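Long-range contacts in proteasome activator protein PA26 (Trypanosoma brucei, PDB 1YAR), which activates the 20S proteasome, probably by docking on its end as a heptameric ring of the PA28 (11S) family and opening the substrate gate: residues E43-A48 and Q78-L83; E51-I56 and I192-M197; Q72-L77 and Y149-Y154; T144-Y149 and E201-H206. All coordinates share one frame; numbering follows the deposited sequence. Where two conformers were deposited one is given.

Contact 1 (E43-A48 and Q78-L83); sequences EGIAKA and QRYQDL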
loop_
_atom_site.group_PDB
_atom_site.type_symbol
_atom_site.label_atom_id
_atom_site.label_comp_id
_atom_site.label_asym_id
_atom_site.label_seq_id
_atom_site.Cartn_x
_atom_site.Cartn_y
_atom_site.Cartn_z
ATOM N N GLU O 43 -53.997 -101.748 1.451
ATOM C CA GLU O 43 -53.243 -102.703 2.277
ATOM C C GLU O 43 -53.948 -104.060 2.388
ATOM O O GLU O 43 -53.306 -105.108 2.326
ATOM C CB GLU O 43 -53.016 -102.114 3.676
ATOM C CG GLU O 43 -51.827 -102.693 4.426
ATOM C CD GLU O 43 -51.918 -102.518 5.939
ATOM O OE1 GLU O 43 -52.756 -101.719 6.421
ATOM O OE2 GLU O 43 -51.143 -103.189 6.658
ATOM N N GLY O 44 -55.267 -104.023 2.550
ATOM C CA GLY O 44 -56.106 -105.230 2.605
ATOM C C GLY O 44 -56.048 -106.026 1.308
ATOM O O GLY O 44 -55.903 -107.253 1.321
ATOM N N ILE O 45 -56.153 -105.318 0.185
ATOM C CA ILE O 45 -56.072 -105.933 -1.141
ATOM C C ILE O 45 -54.699 -106.557 -1.354
ATOM O O ILE O 45 -54.616 -107.685 -1.846
ATOM C CB ILE O 45 -56.426 -104.904 -2.250
ATOM C CG1 ILE O 45 -57.859 -104.402 -2.033
ATOM C CG2 ILE O 45 -56.298 -105.522 -3.661
ATOM C CD1 ILE O 45 -58.218 -103.122 -2.780
ATOM N N ALA O 46 -53.641 -105.837 -0.984
ATOM C CA ALA O 46 -52.274 -106.362 -1.111
ATOM C C ALA O 46 -52.118 -107.693 -0.369
ATOM O O ALA O 46 -51.571 -108.663 -0.912
ATOM C CB ALA O 46 -51.257 -105.347 -0.612
ATOM N N LYS O 47 -52.623 -107.746 0.865
ATOM C CA LYS O 47 -52.544 -108.971 1.674
ATOM C C LYS O 47 -53.323 -110.127 1.070
ATOM O O LYS O 47 -52.819 -111.251 1.017
ATOM C CB LYS O 47 -52.971 -108.710 3.122
ATOM C CG LYS O 47 -51.871 -108.021 3.927
ATOM C CD LYS O 47 -52.372 -107.506 5.278
ATOM C CE LYS O 47 -51.404 -106.489 5.883
ATOM N NZ LYS O 47 -52.063 -105.683 6.960
ATOM N N ALA O 48 -54.532 -109.845 0.602
ATOM C CA ALA O 48 -55.371 -110.844 -0.049
ATOM C C ALA O 48 -54.752 -111.318 -1.375
ATOM O O ALA O 48 -54.878 -112.490 -1.739
ATOM C CB ALA O 48 -56.767 -110.288 -0.277
ATOM N N GLN O 78 -61.623 -108.004 -8.489
ATOM C CA GLN O 78 -62.834 -107.205 -8.355
ATOM C C GLN O 78 -62.680 -106.154 -7.266
ATOM O O GLN O 78 -63.114 -105.013 -7.425
ATOM C CB GLN O 78 -64.052 -108.094 -8.031
ATOM C CG GLN O 78 -65.344 -107.309 -7.846
ATOM C CD GLN O 78 -65.892 -106.775 -9.157
ATOM O OE1 GLN O 78 -66.551 -107.510 -9.900
ATOM N NE2 GLN O 78 -65.630 -105.492 -9.445
ATOM N N ARG O 79 -62.061 -106.549 -6.165
ATOM C CA ARG O 79 -61.854 -105.665 -5.024
ATOM C C ARG O 79 -60.909 -104.516 -5.407
ATOM O O ARG O 79 -61.106 -103.369 -4.991
ATOM C CB ARG O 79 -61.247 -106.469 -3.894
ATOM C CG ARG O 79 -61.243 -105.785 -2.552
ATOM C CD ARG O 79 -60.939 -106.725 -1.406
ATOM N NE ARG O 79 -60.650 -105.965 -0.192
ATOM C CZ ARG O 79 -60.058 -106.477 0.875
ATOM N NH1 ARG O 79 -59.698 -107.757 0.887
ATOM N NH2 ARG O 79 -59.837 -105.708 1.929
ATOM N N TYR O 80 -59.877 -104.841 -6.191
ATOM C CA TYR O 80 -58.943 -103.821 -6.687
ATOM C C TYR O 80 -59.662 -102.846 -7.613
ATOM O O TYR O 80 -59.544 -101.623 -7.441
ATOM C CB TYR O 80 -57.703 -104.452 -7.343
ATOM C CG TYR O 80 -56.653 -103.403 -7.690
ATOM C CD1 TYR O 80 -56.070 -102.632 -6.687
ATOM C CD2 TYR O 80 -56.295 -103.151 -9.017
ATOM C CE1 TYR O 80 -55.121 -101.653 -6.987
ATOM C CE2 TYR O 80 -55.343 -102.164 -9.326
ATOM C CZ TYR O 80 -54.774 -101.429 -8.292
ATOM O OH TYR O 80 -53.852 -100.446 -8.557
ATOM N N GLN O 81 -60.440 -103.378 -8.564
ATOM C CA GLN O 81 -61.225 -102.545 -9.471
ATOM C C GLN O 81 -62.178 -101.597 -8.730
ATOM O O GLN O 81 -62.254 -100.407 -9.060
ATOM C CB GLN O 81 -61.959 -103.401 -10.510
ATOM C CG GLN O 81 -62.672 -102.585 -11.584
ATOM C CD GLN O 81 -63.112 -103.427 -12.770
ATOM O OE1 GLN O 81 -64.053 -103.070 -13.451
ATOM N NE2 GLN O 81 -62.423 -104.548 -13.018
ATOM N N ASP O 82 -62.889 -102.104 -7.712
ATOM C CA ASP O 82 -63.779 -101.241 -6.920
ATOM C C ASP O 82 -62.996 -100.120 -6.242
ATOM O O ASP O 82 -63.426 -98.964 -6.238
ATOM C CB ASP O 82 -64.564 -102.050 -5.867
ATOM C CG ASP O 82 -65.554 -103.034 -6.493
ATOM O OD1 ASP O 82 -65.953 -102.850 -7.676
ATOM O OD2 ASP O 82 -65.978 -104.038 -5.869
ATOM N N LEU O 83 -61.854 -100.466 -5.655
ATOM C CA LEU O 83 -61.008 -99.467 -5.033
ATOM C C LEU O 83 -60.571 -98.397 -6.064
ATOM O O LEU O 83 -60.649 -97.190 -5.794
ATOM C CB LEU O 83 -59.800 -100.140 -4.367
ATOM C CG LEU O 83 -58.763 -99.348 -3.554
ATOM C CD1 LEU O 83 -57.872 -98.535 -4.496
ATOM C CD2 LEU O 83 -59.398 -98.453 -2.499
#
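Ile45 and Arg79 run past each other in opposite directions, the isoleucine reaching for the helix of 78-83 while the arginine reaches back across the turn of 43-48. Arg79 is extended from CG to NE, with CG anti to the backbone N (chi1 -167°), and this brings its guanidinium down flat on the opposing backbone. Ile45 N sits 4.0 Å above the guanidinium plane, over its centre, and Ile45 CG1 lies on the same face, 3.7 Å from Arg79 NE. Since Gly44 has no side chain, Arg79 NH2 can settle 3.8 Å from Gly44 CA, and Ala48 CB approaches Arg79 NH1 obliquely at the other end of the group. The charge is met by Glu41, one turn back on the helix of 43-48, through a salt bridge to NE. The two segments belong to helices 24-57 and 71-99, the first two long helices, antiparallel in the four-helix bundle of PA28-type activators; locally their axes pass 10.1 Å apart at 162°. Between them the two ends of Ile45 have different neighbours. CD1 lies 3.6 Å from Arg79 O and 3.7 Å from Leu83 CB, touching both a backbone carbonyl and the start of a side chain. CG2 turns instead to Tyr80, meeting its CB at 4.1 Å, and the two side chains cross at about a right angle. Behind this layer, helix 183-226 closes the core, with Val200 against Ile45, Ala203 against Tyr80 and Leu207 against Leu83.

Contact 2 (E51-I56 and I192-M197); sequences EAHGVI and IDADFM. Unlike the reference sequence in segment 51-56: Val55 (reference Thr).
Ala52, His53 and Ile56 meet one side of segment 192-197 where the first and last helices of the four-helix bundle, 24-57 and 183-226, run antiparallel. The local axes are 8.8 Å apart at 158°, a close approach helped by Ala194, which lies directly across from His53. Ala52 CB comes first, 3.7 Å from Met197 SD; the methionine chain is bent at chi2 and chi3, the first bend setting its sulfur beside the alanine methyl. At His53, CG is anti to the backbone N (chi1 -167°), and the ring is carried edge-on to the other helix. Its CD2 lies 3.1 Å from Ala194 O, near the ring plane, while its CB packs on Met197 CB. A water in the same plane is 2.9 Å from His53 NE2 and donates a hydrogen bond to Asp195 OD1 at 2.9 Å, joining the two helices at the margin of the apolar contact. Asp195 OD1 is also bonded to Gln191, one turn earlier on its own helix. One turn past Ala52, Ile56 splits its branches: CG2 packs on Ala194 CB at 4.0 Å, whereas CD1 touches Met197 CG at 3.8 Å and presses within 3.4 Å of Asp193 O.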
loop_
_atom_site.group_PDB
_atom_site.type_symbol
_atom_site.label_atom_id
_atom_site.label_comp_id
_atom_site.label_asym_id
_atom_site.label_seq_id
_atom_site.Cartn_x
_atom_site.Cartn_y
_atom_site.Cartn_z
ATOM N N GLU O 51 -51.783 -113.679 -0.427
ATOM C CA GLU O 51 -52.349 -114.941 0.045
ATOM C C GLU O 51 -52.697 -115.834 -1.154
ATOM O O GLU O 51 -52.272 -116.993 -1.219
ATOM C CB GLU O 51 -53.575 -114.646 0.928
ATOM C CG GLU O 51 -54.527 -115.808 1.170
ATOM C CD GLU O 51 -55.645 -115.433 2.130
ATOM O OE1 GLU O 51 -55.479 -115.709 3.348
ATOM O OE2 GLU O 51 -56.673 -114.845 1.682
ATOM N N ALA O 52 -53.444 -115.274 -2.109
ATOM C CA ALA O 52 -53.820 -115.978 -3.329
ATOM C C ALA O 52 -52.571 -116.394 -4.105
ATOM O O ALA O 52 -52.462 -117.542 -4.528
ATOM C CB ALA O 52 -54.730 -115.109 -4.178
ATOM N N HIS O 53 -51.614 -115.474 -4.259
ATOM C CA HIS O 53 -50.347 -115.784 -4.932
ATOM C C HIS O 53 -49.668 -117.008 -4.315
ATOM O O HIS O 53 -49.187 -117.893 -5.036
ATOM C CB HIS O 53 -49.394 -114.581 -4.867
ATOM C CG HIS O 53 -48.219 -114.701 -5.782
ATOM N ND1 HIS O 53 -46.942 -114.949 -5.328
ATOM C CD2 HIS O 53 -48.131 -114.633 -7.128
ATOM C CE1 HIS O 53 -46.115 -115.019 -6.357
ATOM N NE2 HIS O 53 -46.812 -114.833 -7.461
ATOM N N GLY O 54 -49.630 -117.050 -2.982
ATOM C CA GLY O 54 -49.020 -118.164 -2.243
ATOM C C GLY O 54 -49.680 -119.490 -2.575
ATOM O O GLY O 54 -49.000 -120.497 -2.764
ATOM N N VAL O 55 -51.006 -119.473 -2.665
ATOM C CA VAL O 55 -51.802 -120.652 -3.009
ATOM C C VAL O 55 -51.481 -121.168 -4.425
ATOM O O VAL O 55 -51.310 -122.373 -4.631
ATOM C CB VAL O 55 -53.327 -120.378 -2.825
ATOM C CG1 VAL O 55 -54.164 -121.589 -3.233
ATOM C CG2 VAL O 55 -53.624 -120.019 -1.380
ATOM N N ILE O 56 -51.385 -120.259 -5.393
ATOM C CA ILE O 56 -51.044 -120.646 -6.764
ATOM C C ILE O 56 -49.618 -121.193 -6.851
ATOM O O ILE O 56 -49.394 -122.225 -7.465
ATOM C CB ILE O 56 -51.221 -119.466 -7.735
ATOM C CG1 ILE O 56 -52.643 -118.900 -7.635
ATOM C CG2 ILE O 56 -50.905 -119.900 -9.165
ATOM C CD1 ILE O 56 -52.712 -117.443 -7.968
ATOM N N ILE O 192 -50.362 -117.127 -15.575
ATOM C CA ILE O 192 -51.351 -116.064 -15.665
ATOM C C ILE O 192 -52.007 -115.860 -14.292
ATOM O O ILE O 192 -52.086 -114.725 -13.810
ATOM C CB ILE O 192 -52.401 -116.356 -16.770
ATOM C CG1 ILE O 192 -51.792 -116.139 -18.148
ATOM C CG2 ILE O 192 -53.651 -115.467 -16.593
ATOM C CD1 ILE O 192 -52.563 -116.818 -19.273
ATOM N N ASP O 193 -52.454 -116.950 -13.651
ATOM C CA ASP O 193 -53.016 -116.838 -12.296
ATOM C C ASP O 193 -52.045 -116.197 -11.308
ATOM O O ASP O 193 -52.413 -115.266 -10.593
ATOM C CB ASP O 193 -53.489 -118.184 -11.762
ATOM C CG ASP O 193 -54.723 -118.681 -12.476
ATOM O OD1 ASP O 193 -55.300 -117.938 -13.311
ATOM O OD2 ASP O 193 -55.179 -119.819 -12.295
ATOM N N ALA O 194 -50.812 -116.684 -11.276
ATOM C CA ALA O 194 -49.814 -116.124 -10.376
ATOM C C ALA O 194 -49.505 -114.656 -10.708
ATOM O O ALA O 194 -49.456 -113.818 -9.809
ATOM C CB ALA O 194 -48.523 -116.949 -10.412
ATOM N N ASP O 195 -49.283 -114.367 -11.986
ATOM C CA ASP O 195 -48.816 -113.038 -12.385
ATOM C C ASP O 195 -49.859 -111.963 -12.140
ATOM O O ASP O 195 -49.501 -110.826 -11.862
ATOM C CB ASP O 195 -48.372 -113.012 -13.845
ATOM C CG ASP O 195 -46.953 -113.528 -14.034
ATOM O OD1 ASP O 195 -46.316 -113.963 -13.044
ATOM O OD2 ASP O 195 -46.389 -113.540 -15.155
ATOM N N PHE O 196 -51.145 -112.306 -12.254
ATOM C CA PHE O 196 -52.174 -111.312 -11.974
ATOM C C PHE O 196 -52.281 -110.976 -10.513
ATOM O O PHE O 196 -52.546 -109.824 -10.159
ATOM C CB PHE O 196 -53.529 -111.644 -12.629
ATOM C CG PHE O 196 -53.599 -111.179 -14.054
ATOM C CD1 PHE O 196 -53.054 -111.949 -15.076
ATOM C CD2 PHE O 196 -54.125 -109.932 -14.362
ATOM C CE1 PHE O 196 -53.071 -111.504 -16.401
ATOM C CE2 PHE O 196 -54.172 -109.476 -15.679
ATOM C CZ PHE O 196 -53.624 -110.259 -16.708
ATOM N N MET O 197 -52.013 -111.964 -9.659
ATOM C CA MET O 197 -51.943 -111.685 -8.232
ATOM C C MET O 197 -50.686 -110.887 -7.899
ATOM O O MET O 197 -50.749 -109.949 -7.108
ATOM C CB MET O 197 -52.062 -112.964 -7.402
ATOM C CG MET O 197 -53.389 -113.685 -7.578
ATOM S SD MET O 197 -54.815 -112.721 -6.998
ATOM C CE MET O 197 -55.495 -112.056 -8.505
HETATM O O HOH W 1 -45.957 -114.569 -10.237
#

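Contact 3 (Q72-L77 and Y149-Y154); sequences QLLGVL and YALREY
The start of helix 150-166, which resumes the third arm of the bundle after the loop from helix 111-130, packs on helix 71-99 through Tyr154 and three leucines. The two short axes are 9.9 Å apart at 149°. Tyr154 extends across the gap with CG anti to the backbone N (chi1 170°), and Leu73, Leu74 and Leu77 each cross it at about a right angle. They meet successive parts of the side chain. Leu77 CD1 touches the root of the ring, 3.6 Å from Tyr154 CG; Leu74 CD2 comes to the ring edge in its plane, 3.8 Å from Tyr154 CE2; and Leu73 CD1 reaches the far end, 3.4 Å from Tyr154 OH. That hydroxyl is buried but satisfied, since it is hydrogen-bonded to Asp193 of helix 183-226, while Phe196 of the same helix makes an edge-to-face stack with the ring. Together these two partners would restrict the rotation of the tyrosine. The rest of Leu77 faces the helix start, CD2 lying 3.9 Å from Ala150 CB and CB 3.9 Å from Leu151 CD1. Leu151 CD1 also approaches Leu74 CD2 at 4.1 Å, on the side where Leu187 of a neighbouring subunit packs on Leu74. The arrangement is an apolar seam between two roughly antiparallel helices of the four-helix bundle.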
loop_
_atom_site.group_PDB
_atom_site.type_symbol
_atom_site.label_atom_id
_atom_site.label_comp_id
_atom_site.label_asym_id
_atom_site.label_seq_id
_atom_site.Cartn_x
_atom_site.Cartn_y
_atom_site.Cartn_z
ATOM N N GLN O 72 -61.343 -117.059 -6.018
ATOM C CA GLN O 72 -60.491 -116.291 -5.123
ATOM C C GLN O 72 -59.749 -115.177 -5.891
ATOM O O GLN O 72 -59.632 -114.053 -5.404
ATOM C CB GLN O 72 -59.488 -117.195 -4.408
ATOM C CG GLN O 72 -58.695 -116.474 -3.306
ATOM C CD GLN O 72 -57.553 -117.293 -2.724
ATOM O OE1 GLN O 72 -57.242 -118.379 -3.215
ATOM N NE2 GLN O 72 -56.923 -116.772 -1.675
ATOM N N LEU O 73 -59.268 -115.493 -7.089
ATOM C CA LEU O 73 -58.510 -114.512 -7.875
ATOM C C LEU O 73 -59.451 -113.461 -8.450
ATOM O O LEU O 73 -59.146 -112.268 -8.432
ATOM C CB LEU O 73 -57.709 -115.175 -9.000
ATOM C CG LEU O 73 -56.813 -116.404 -8.821
ATOM C CD1 LEU O 73 -55.750 -116.341 -9.899
ATOM C CD2 LEU O 73 -56.169 -116.555 -7.463
ATOM N N LEU O 74 -60.598 -113.916 -8.952
ATOM C CA LEU O 74 -61.676 -113.017 -9.374
ATOM C C LEU O 74 -62.053 -112.028 -8.257
ATOM O O LEU O 74 -62.185 -110.831 -8.512
ATOM C CB LEU O 74 -62.926 -113.801 -9.833
ATOM C CG LEU O 74 -62.759 -114.915 -10.872
ATOM C CD1 LEU O 74 -64.041 -115.743 -11.026
ATOM C CD2 LEU O 74 -62.300 -114.342 -12.219
ATOM N N GLY O 75 -62.197 -112.525 -7.024
ATOM C CA GLY O 75 -62.533 -111.667 -5.880
ATOM C C GLY O 75 -61.485 -110.592 -5.612
ATOM O O GLY O 75 -61.826 -109.423 -5.387
ATOM N N VAL O 76 -60.211 -110.979 -5.654
ATOM C CA VAL O 76 -59.113 -110.024 -5.448
ATOM C C VAL O 76 -59.140 -108.934 -6.537
ATOM O O VAL O 76 -59.090 -107.742 -6.227
ATOM C CB VAL O 76 -57.716 -110.721 -5.361
ATOM C CG1 VAL O 76 -56.563 -109.681 -5.394
ATOM C CG2 VAL O 76 -57.605 -111.583 -4.081
ATOM N N LEU O 77 -59.217 -109.354 -7.798
ATOM C CA LEU O 77 -59.248 -108.407 -8.922
ATOM C C LEU O 77 -60.456 -107.464 -8.870
ATOM O O LEU O 77 -60.332 -106.271 -9.159
ATOM C CB LEU O 77 -59.141 -109.128 -10.275
ATOM C CG LEU O 77 -57.751 -109.761 -10.517
ATOM C CD1 LEU O 77 -57.804 -110.972 -11.416
ATOM C CD2 LEU O 77 -56.683 -108.757 -11.064
ATOM N N TYR O 149 -58.954 -101.916 -15.575
ATOM C CA TYR O 149 -59.717 -102.966 -16.249
ATOM C C TYR O 149 -58.977 -104.293 -16.163
ATOM O O TYR O 149 -58.851 -105.019 -17.132
ATOM C CB TYR O 149 -60.028 -102.522 -17.682
ATOM C CG TYR O 149 -60.469 -101.072 -17.704
ATOM C CD1 TYR O 149 -59.641 -100.074 -18.241
ATOM C CD2 TYR O 149 -61.674 -100.690 -17.120
ATOM C CE1 TYR O 149 -60.023 -98.737 -18.215
ATOM C CE2 TYR O 149 -62.078 -99.354 -17.092
ATOM C CZ TYR O 149 -61.249 -98.387 -17.646
ATOM O OH TYR O 149 -61.644 -97.077 -17.606
ATOM N N ALA O 150 -58.508 -104.587 -14.956
ATOM C CA ALA O 150 -57.606 -105.713 -14.679
ATOM C C ALA O 150 -58.357 -107.038 -14.750
ATOM O O ALA O 150 -57.802 -108.055 -15.177
ATOM C CB ALA O 150 -57.033 -105.558 -13.301
ATOM N N LEU O 151 -59.606 -107.011 -14.305
ATOM C CA LEU O 151 -60.468 -108.184 -14.362
ATOM C C LEU O 151 -60.698 -108.617 -15.806
ATOM O O LEU O 151 -60.537 -109.782 -16.130
ATOM C CB LEU O 151 -61.783 -107.893 -13.665
ATOM C CG LEU O 151 -62.666 -109.017 -13.145
ATOM C CD1 LEU O 151 -61.880 -110.282 -12.759
ATOM C CD2 LEU O 151 -63.450 -108.458 -11.962
ATOM N N ARG O 152 -61.045 -107.672 -16.671
ATOM C CA ARG O 152 -61.150 -107.961 -18.091
ATOM C C ARG O 152 -59.827 -108.434 -18.707
ATOM O O ARG O 152 -59.837 -109.361 -19.509
ATOM C CB ARG O 152 -61.733 -106.778 -18.868
ATOM C CG ARG O 152 -61.716 -106.967 -20.369
ATOM C CD ARG O 152 -63.081 -106.871 -21.028
ATOM N NE ARG O 152 -62.970 -107.163 -22.460
ATOM C CZ ARG O 152 -63.097 -106.263 -23.444
ATOM N NH1 ARG O 152 -63.387 -104.987 -23.181
ATOM N NH2 ARG O 152 -62.949 -106.657 -24.707
ATOM N N GLU O 153 -58.714 -107.796 -18.340
ATOM C CA GLU O 153 -57.374 -108.225 -18.777
ATOM C C GLU O 153 -57.129 -109.696 -18.402
ATOM O O GLU O 153 -56.715 -110.487 -19.240
ATOM C CB GLU O 153 -56.268 -107.396 -18.112
ATOM C CG GLU O 153 -56.168 -105.906 -18.447
ATOM C CD GLU O 153 -54.879 -105.303 -17.884
ATOM O OE1 GLU O 153 -53.847 -106.037 -17.866
ATOM O OE2 GLU O 153 -54.889 -104.114 -17.431
ATOM N N TYR O 154 -57.378 -110.033 -17.140
ATOM C CA TYR O 154 -57.175 -111.399 -16.630
ATOM C C TYR O 154 -58.040 -112.424 -17.368
ATOM O O TYR O 154 -57.524 -113.424 -17.866
ATOM C CB TYR O 154 -57.430 -111.442 -15.119
ATOM C CG TYR O 154 -57.481 -112.827 -14.494
ATOM C CD1 TYR O 154 -56.326 -113.597 -14.350
ATOM C CD2 TYR O 154 -58.694 -113.348 -14.009
ATOM C CE1 TYR O 154 -56.378 -114.867 -13.782
ATOM C CE2 TYR O 154 -58.759 -114.611 -13.432
ATOM C CZ TYR O 154 -57.605 -115.357 -13.308
ATOM O OH TYR O 154 -57.665 -116.605 -12.734
#

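Contact 4 (T144-Y149 and E201-H206); sequences TPIGMY and ELATTH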
loop_
_atom_site.group_PDB
_atom_site.type_symbol
_atom_site.label_atom_id
_atom_site.label_comp_id
_atom_site.label_asym_id
_atom_site.label_seq_id
_atom_site.Cartn_x
_atom_site.Cartn_y
_atom_site.Cartn_z
ATOM N N THR O 144 -48.002 -98.607 -14.826
ATOM C CA THR O 144 -48.561 -99.307 -13.678
ATOM C C THR O 144 -48.581 -100.818 -13.995
ATOM O O THR O 144 -48.783 -101.204 -15.155
ATOM C CB THR O 144 -49.964 -98.718 -13.362
ATOM O OG1 THR O 144 -50.458 -99.227 -12.114
ATOM C CG2 THR O 144 -50.982 -99.180 -14.388
ATOM N N PRO O 145 -48.296 -101.677 -13.015
ATOM C CA PRO O 145 -48.294 -103.127 -13.268
ATOM C C PRO O 145 -49.641 -103.655 -13.781
ATOM O O PRO O 145 -49.681 -104.600 -14.575
ATOM C CB PRO O 145 -47.941 -103.720 -11.902
ATOM C CG PRO O 145 -47.135 -102.629 -11.261
ATOM C CD PRO O 145 -47.875 -101.361 -11.636
ATOM N N ILE O 146 -50.724 -103.018 -13.347
ATOM C CA ILE O 146 -52.053 -103.399 -13.770
ATOM C C ILE O 146 -52.991 -102.210 -13.599
ATOM O O ILE O 146 -52.905 -101.485 -12.607
ATOM C CB ILE O 146 -52.526 -104.684 -13.003
ATOM C CG1 ILE O 146 -53.551 -105.451 -13.824
ATOM C CG2 ILE O 146 -52.988 -104.396 -11.569
ATOM C CD1 ILE O 146 -53.914 -106.824 -13.196
ATOM N N GLY O 147 -53.859 -101.996 -14.572
ATOM C CA GLY O 147 -54.794 -100.882 -14.500
ATOM C C GLY O 147 -56.204 -101.202 -14.039
ATOM O O GLY O 147 -56.483 -102.288 -13.541
ATOM N N MET O 148 -57.105 -100.251 -14.267
ATOM C CA MET O 148 -58.501 -100.309 -13.813
ATOM C C MET O 148 -59.370 -101.405 -14.430
ATOM O O MET O 148 -60.435 -101.745 -13.897
ATOM C CB MET O 148 -59.174 -98.978 -14.108
ATOM C CG MET O 148 -58.875 -97.922 -13.101
ATOM S SD MET O 148 -60.073 -96.613 -13.244
ATOM C CE MET O 148 -61.462 -97.380 -12.404
ATOM N N TYR O 149 -58.954 -101.916 -15.575
ATOM C CA TYR O 149 -59.717 -102.966 -16.249
ATOM C C TYR O 149 -58.977 -104.293 -16.163
ATOM O O TYR O 149 -58.851 -105.019 -17.132
ATOM C CB TYR O 149 -60.028 -102.522 -17.682
ATOM C CG TYR O 149 -60.469 -101.072 -17.704
ATOM C CD1 TYR O 149 -59.641 -100.074 -18.241
ATOM C CD2 TYR O 149 -61.674 -100.690 -17.120
ATOM C CE1 TYR O 149 -60.023 -98.737 -18.215
ATOM C CE2 TYR O 149 -62.078 -99.354 -17.092
ATOM C CZ TYR O 149 -61.249 -98.387 -17.646
ATOM O OH TYR O 149 -61.644 -97.077 -17.606
ATOM N N GLU O 201 -50.366 -107.103 -6.210
ATOM C CA GLU O 201 -49.452 -106.768 -5.099
ATOM C C GLU O 201 -48.571 -105.547 -5.426
ATOM O O GLU O 201 -48.395 -104.661 -4.595
ATOM C CB GLU O 201 -48.514 -107.918 -4.727
ATOM C CG GLU O 201 -49.164 -109.186 -4.187
ATOM C CD GLU O 201 -48.126 -110.277 -3.931
ATOM O OE1 GLU O 201 -48.120 -111.292 -4.672
ATOM O OE2 GLU O 201 -47.284 -110.104 -3.016
ATOM N N LEU O 202 -48.008 -105.541 -6.630
ATOM C CA LEU O 202 -47.163 -104.442 -7.094
ATOM C C LEU O 202 -47.958 -103.162 -7.305
ATOM O O LEU O 202 -47.519 -102.088 -6.884
ATOM C CB LEU O 202 -46.463 -104.831 -8.393
ATOM C CG LEU O 202 -45.584 -106.085 -8.376
ATOM C CD1 LEU O 202 -45.167 -106.402 -9.808
ATOM C CD2 LEU O 202 -44.364 -105.946 -7.454
ATOM N N ALA O 203 -49.101 -103.265 -7.991
ATOM C CA ALA O 203 -49.936 -102.090 -8.251
ATOM C C ALA O 203 -50.447 -101.441 -6.964
ATOM O O ALA O 203 -50.479 -100.214 -6.880
ATOM C CB ALA O 203 -51.085 -102.430 -9.167
ATOM N N THR O 204 -50.846 -102.241 -5.965
ATOM C CA THR O 204 -51.286 -101.653 -4.679
ATOM C C THR O 204 -50.180 -100.857 -3.999
ATOM O O THR O 204 -50.439 -99.761 -3.477
ATOM C CB THR O 204 -51.861 -102.689 -3.677
ATOM O OG1 THR O 204 -50.965 -103.790 -3.543
ATOM C CG2 THR O 204 -53.190 -103.287 -4.191
ATOM N N THR O 205 -48.971 -101.412 -4.010
ATOM C CA THR O 205 -47.788 -100.732 -3.478
ATOM C C THR O 205 -47.567 -99.389 -4.191
ATOM O O THR O 205 -47.430 -98.348 -3.543
ATOM C CB THR O 205 -46.558 -101.657 -3.614
ATOM O OG1 THR O 205 -46.678 -102.754 -2.697
ATOM C CG2 THR O 205 -45.309 -100.975 -3.145
ATOM N N HIS O 206 -47.568 -99.434 -5.522
ATOM C CA HIS O 206 -47.313 -98.284 -6.403
ATOM C C HIS O 206 -48.414 -97.234 -6.232
ATOM O O HIS O 206 -48.149 -96.030 -6.192
ATOM C CB HIS O 206 -47.315 -98.767 -7.852
ATOM C CG HIS O 206 -46.789 -97.772 -8.844
ATOM N ND1 HIS O 206 -45.494 -97.299 -8.810
ATOM C CD2 HIS O 206 -47.363 -97.216 -9.941
ATOM C CE1 HIS O 206 -45.303 -96.467 -9.824
ATOM N NE2 HIS O 206 -46.420 -96.396 -10.524
#
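Ile146 and Pro145 lie on the small side chain of Ala203, where the loop crosses helix 183-226. CG1 of Ile146 lies anti to the backbone N (chi1 -154°), which leaves CG2 between the backbone N and the carbonyl carbon, 3.6 Å from Ala203 CB. The proline ring rests on Leu202 and Ala203, adjacent residues of the helix: its CG is 3.7 Å from Leu202 CB, and its CD is 4.2 Å from Ala203 CB. Thr144 makes a looser approach, its OG1 lying 4.3 Å from His206 CD2. In the next shell, several of these groups have partners elsewhere. The Thr144 hydroxyl is hydrogen-bonded to the carbonyl of Thr130 at the end of helix 111-130, and His206 ND1 to Glu92 of a neighbouring subunit. Ile146 turns its longer branch to Phe196, and Tyr80 of helix 71-99 touches both Ile146 and Ala203. Gly147 N is bonded to Glu135 of the neighbouring subunit that also supplies Glu92, so the loop is fixed at the subunit interface as well. Two residues on, Tyr149 is the N-cap of helix 150-166, so the segment ends the irregular link from helix 111-130 on one side of a four-helix bundle.

The four contacts lie about 10 to 14 Å apart, centre to centre, in one part of the elongated bundle. Contacts 1 and 2 share helix 24-57, contacts 1 and 3 share helix 71-99, contacts 2 and 4 share helix 183-226, and Tyr149 belongs to both contacts 3 and 4. Along the chain contact 3 is nested within the loop closed by contact 2, contacts 1 and 2 alternate, and contact 1 closes before contact 4 opens. Tyr80 packs contact 1 on contact 4, while Leu73 packing on Ile56 joins contact 3 to contact 2. All four border neighbouring subunits, so the intramolecular core is continuous with the packing of the assembly, as expected for a subunit of a ring-shaped activator.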